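Local coordinates for hypothetical protein, IPT/TIG domain protein (PDB 4HW6) that is of unknown function but probably serves as an auxiliary nutrient-binding protein, perhaps for carbohydrate, pairing an IPT/TIG domain with a six-bladed beta-propeller, at residues D154-G159 and F164-F169. Sequence-based numbering, arbitrary orientation.
Sequences DLYWVG and FRHVDF
Leu-155 and Val-167 exchange both of their backbone hydrogen bonds, and Trp-157 and Arg-165 do the same two residues along, which identifies an antiparallel beta hairpin within one blade of the six-bladed propeller. Strands 154-158 and 164-168 run at 167° with their axes 4.6 Å apart; the shortest backbone bond, Val-167 N to Leu-155 O, measures 2.7 Å.

Aromatic and polar contacts combine on the face bearing Tyr-156, His-166 and Asp-154. The Tyr-156 and His-166 rings form an offset stack, centroids 4.5 Å apart and planes 15° from parallel, with Tyr-156 CE1 over the imidazole face. The same imidazole donates from NE2 to Asp-154 OD1 at 2.7 Å; the acceptor lies in the ring plane and is met on the anti side of the carboxylate. In His-166, CG lies anti to the backbone N (chi1 169°), which lays the imidazole alongside Tyr-156 and brings NE2 to Asp-154 OD1; bond and stack together should fix its ring rotation. Replacing His-166 by an alanine would probably leave Asp-154 OD1 without this donor and one Tyr-156 face without its stacked ring.

The face bearing Leu-155, Trp-157, Arg-165 and Val-167 is held across the strands mainly by carbon contacts. Arg-165 CB sits over the six-membered ring of Trp-157 in a CH-pi contact, 3.8 Å from its centroid, while Val-167 CG2 meets Trp-157 CZ3 and the CB atoms of Leu-155 and Val-167 touch. Bends at chi2 and chi3 carry the guanidinium away from strand 154-158 to the carbonyls of Leu-128, Val-174 and Asp-175.

Tyr-156, in mid-strand, and Phe-164, by the turn, both touch Met-195 of strand 195-199. Phe-164 turns its ring edge to Tyr-156 CD1 and receives Trp-157 O over one face, with Val-158 CG1 3.4 Å from Phe-164 CE2.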
loop_
_atom_site.group_PDB
_atom_site.type_symbol
_atom_site.label_atom_id
_atom_site.label_comp_id
_atom_site.label_asym_id
_atom_site.label_seq_id
_atom_site.Cartn_x
_atom_site.Cartn_y
_atom_site.Cartn_z
ATOM N N ASP A 154 5.449 11.158 -4.448
ATOM C CA ASP A 154 5.026 12.014 -3.350
ATOM C C ASP A 154 3.822 11.437 -2.645
ATOM O O ASP A 154 2.720 11.337 -3.213
ATOM C CB ASP A 154 4.761 13.436 -3.831
ATOM C CG ASP A 154 5.979 14.064 -4.459
ATOM O OD1 ASP A 154 6.903 14.512 -3.735
ATOM O OD2 ASP A 154 6.043 14.048 -5.702
ATOM N N LEU A 155 4.059 11.025 -1.407
ATOM C CA LEU A 155 3.049 10.470 -0.505
ATOM C C LEU A 155 2.824 11.431 0.644
ATOM O O LEU A 155 3.770 11.885 1.288
ATOM C CB LEU A 155 3.531 9.159 0.080
ATOM C CG LEU A 155 2.661 8.477 1.112
ATOM C CD1 LEU A 155 1.373 7.980 0.456
ATOM C CD2 LEU A 155 3.442 7.309 1.718
ATOM N N TYR A 156 1.567 11.754 0.898
ATOM C CA TYR A 156 1.212 12.708 1.937
ATOM C C TYR A 156 0.361 12.029 2.984
ATOM O O TYR A 156 -0.378 11.080 2.689
ATOM C CB TYR A 156 0.408 13.870 1.348
ATOM C CG TYR A 156 1.160 14.694 0.345
ATOM C CD1 TYR A 156 1.923 15.785 0.744
ATOM C CD2 TYR A 156 1.109 14.393 -1.007
ATOM C CE1 TYR A 156 2.615 16.555 -0.164
ATOM C CE2 TYR A 156 1.817 15.154 -1.932
ATOM C CZ TYR A 156 2.552 16.240 -1.502
ATOM O OH TYR A 156 3.261 17.007 -2.390
ATOM N N TRP A 157 0.401 12.546 4.205
ATOM C CA TRP A 157 -0.591 12.155 5.184
ATOM C C TRP A 157 -0.995 13.265 6.098
ATOM O O TRP A 157 -0.176 14.111 6.424
ATOM C CB TRP A 157 -0.216 10.899 5.981
ATOM C CG TRP A 157 0.880 10.994 6.997
ATOM C CD1 TRP A 157 0.807 11.522 8.253
ATOM C CD2 TRP A 157 2.189 10.449 6.870
ATOM N NE1 TRP A 157 2.004 11.349 8.914
ATOM C CE2 TRP A 157 2.871 10.697 8.090
ATOM C CE3 TRP A 157 2.858 9.792 5.854
ATOM C CZ2 TRP A 157 4.171 10.299 8.305
ATOM C CZ3 TRP A 157 4.187 9.392 6.082
ATOM C CH2 TRP A 157 4.814 9.660 7.295
ATOM N N VAL A 158 -2.285 13.280 6.426
ATOM C CA VAL A 158 -2.807 14.156 7.473
ATOM C C VAL A 158 -2.566 13.500 8.814
ATOM O O VAL A 158 -2.502 12.259 8.915
ATOM C CB VAL A 158 -4.304 14.447 7.322
ATOM C CG1 VAL A 158 -4.560 15.357 6.117
ATOM C CG2 VAL A 158 -5.117 13.156 7.187
ATOM N N GLY A 159 -2.502 14.333 9.844
ATOM C CA GLY A 159 -2.237 13.905 11.201
ATOM C C GLY A 159 -3.233 14.371 12.244
ATOM O O GLY A 159 -2.893 14.412 13.412
ATOM N N PHE A 164 1.093 17.258 9.492
ATOM C CA PHE A 164 0.866 16.824 8.121
ATOM C C PHE A 164 2.243 16.536 7.510
ATOM O O PHE A 164 3.143 17.380 7.579
ATOM C CB PHE A 164 0.213 17.994 7.406
ATOM C CG PHE A 164 -0.407 17.657 6.086
ATOM C CD1 PHE A 164 0.360 17.249 5.014
ATOM C CD2 PHE A 164 -1.761 17.815 5.911
ATOM C CE1 PHE A 164 -0.232 16.978 3.792
ATOM C CE2 PHE A 164 -2.359 17.545 4.692
ATOM C CZ PHE A 164 -1.590 17.127 3.637
ATOM N N ARG A 165 2.427 15.353 6.957
ATOM C CA ARG A 165 3.762 14.978 6.458
ATOM C C ARG A 165 3.775 14.711 4.958
ATOM O O ARG A 165 2.741 14.374 4.356
ATOM C CB ARG A 165 4.299 13.738 7.196
ATOM C CG ARG A 165 4.305 13.845 8.722
ATOM C CD ARG A 165 5.158 14.982 9.239
ATOM N NE ARG A 165 6.573 14.859 8.878
ATOM C CZ ARG A 165 7.567 14.552 9.724
ATOM N NH1 ARG A 165 7.335 14.294 11.011
ATOM N NH2 ARG A 165 8.811 14.471 9.270
ATOM N N HIS A 166 4.959 14.862 4.386
ATOM C CA HIS A 166 5.186 14.661 2.941
ATOM C C HIS A 166 6.428 13.799 2.752
ATOM O O HIS A 166 7.539 14.236 3.055
ATOM C CB HIS A 166 5.369 16.001 2.274
ATOM C CG HIS A 166 5.858 15.928 0.862
ATOM N ND1 HIS A 166 6.605 16.936 0.293
ATOM C CD2 HIS A 166 5.716 14.979 -0.094
ATOM C CE1 HIS A 166 6.901 16.613 -0.958
ATOM N NE2 HIS A 166 6.380 15.425 -1.219
ATOM N N VAL A 167 6.215 12.599 2.237
ATOM C CA VAL A 167 7.282 11.694 1.904
ATOM C C VAL A 167 7.658 11.953 0.442
ATOM O O VAL A 167 6.853 11.721 -0.462
ATOM C CB VAL A 167 6.879 10.224 2.105
ATOM C CG1 VAL A 167 8.016 9.312 1.713
ATOM C CG2 VAL A 167 6.447 9.947 3.556
ATOM N N ASP A 168 8.879 12.432 0.237
ATOM C CA ASP A 168 9.436 12.794 -1.074
ATOM C C ASP A 168 10.450 11.729 -1.469
ATOM O O ASP A 168 11.578 11.711 -0.974
ATOM C CB ASP A 168 10.087 14.171 -0.946
ATOM C CG ASP A 168 10.768 14.661 -2.216
ATOM O OD1 ASP A 168 10.988 13.897 -3.181
ATOM O OD2 ASP A 168 11.136 15.845 -2.212
ATOM N N PHE A 169 10.067 10.841 -2.378
ATOM C CA PHE A 169 10.932 9.708 -2.734
ATOM C C PHE A 169 12.154 10.118 -3.553
ATOM O O PHE A 169 13.213 9.492 -3.451
ATOM C CB PHE A 169 10.126 8.628 -3.469
ATOM C CG PHE A 169 9.213 7.828 -2.582
ATOM C CD1 PHE A 169 7.955 8.302 -2.238
ATOM C CD2 PHE A 169 9.600 6.591 -2.088
ATOM C CE1 PHE A 169 7.096 7.577 -1.429
ATOM C CE2 PHE A 169 8.735 5.850 -1.293
ATOM C CZ PHE A 169 7.484 6.339 -0.947
#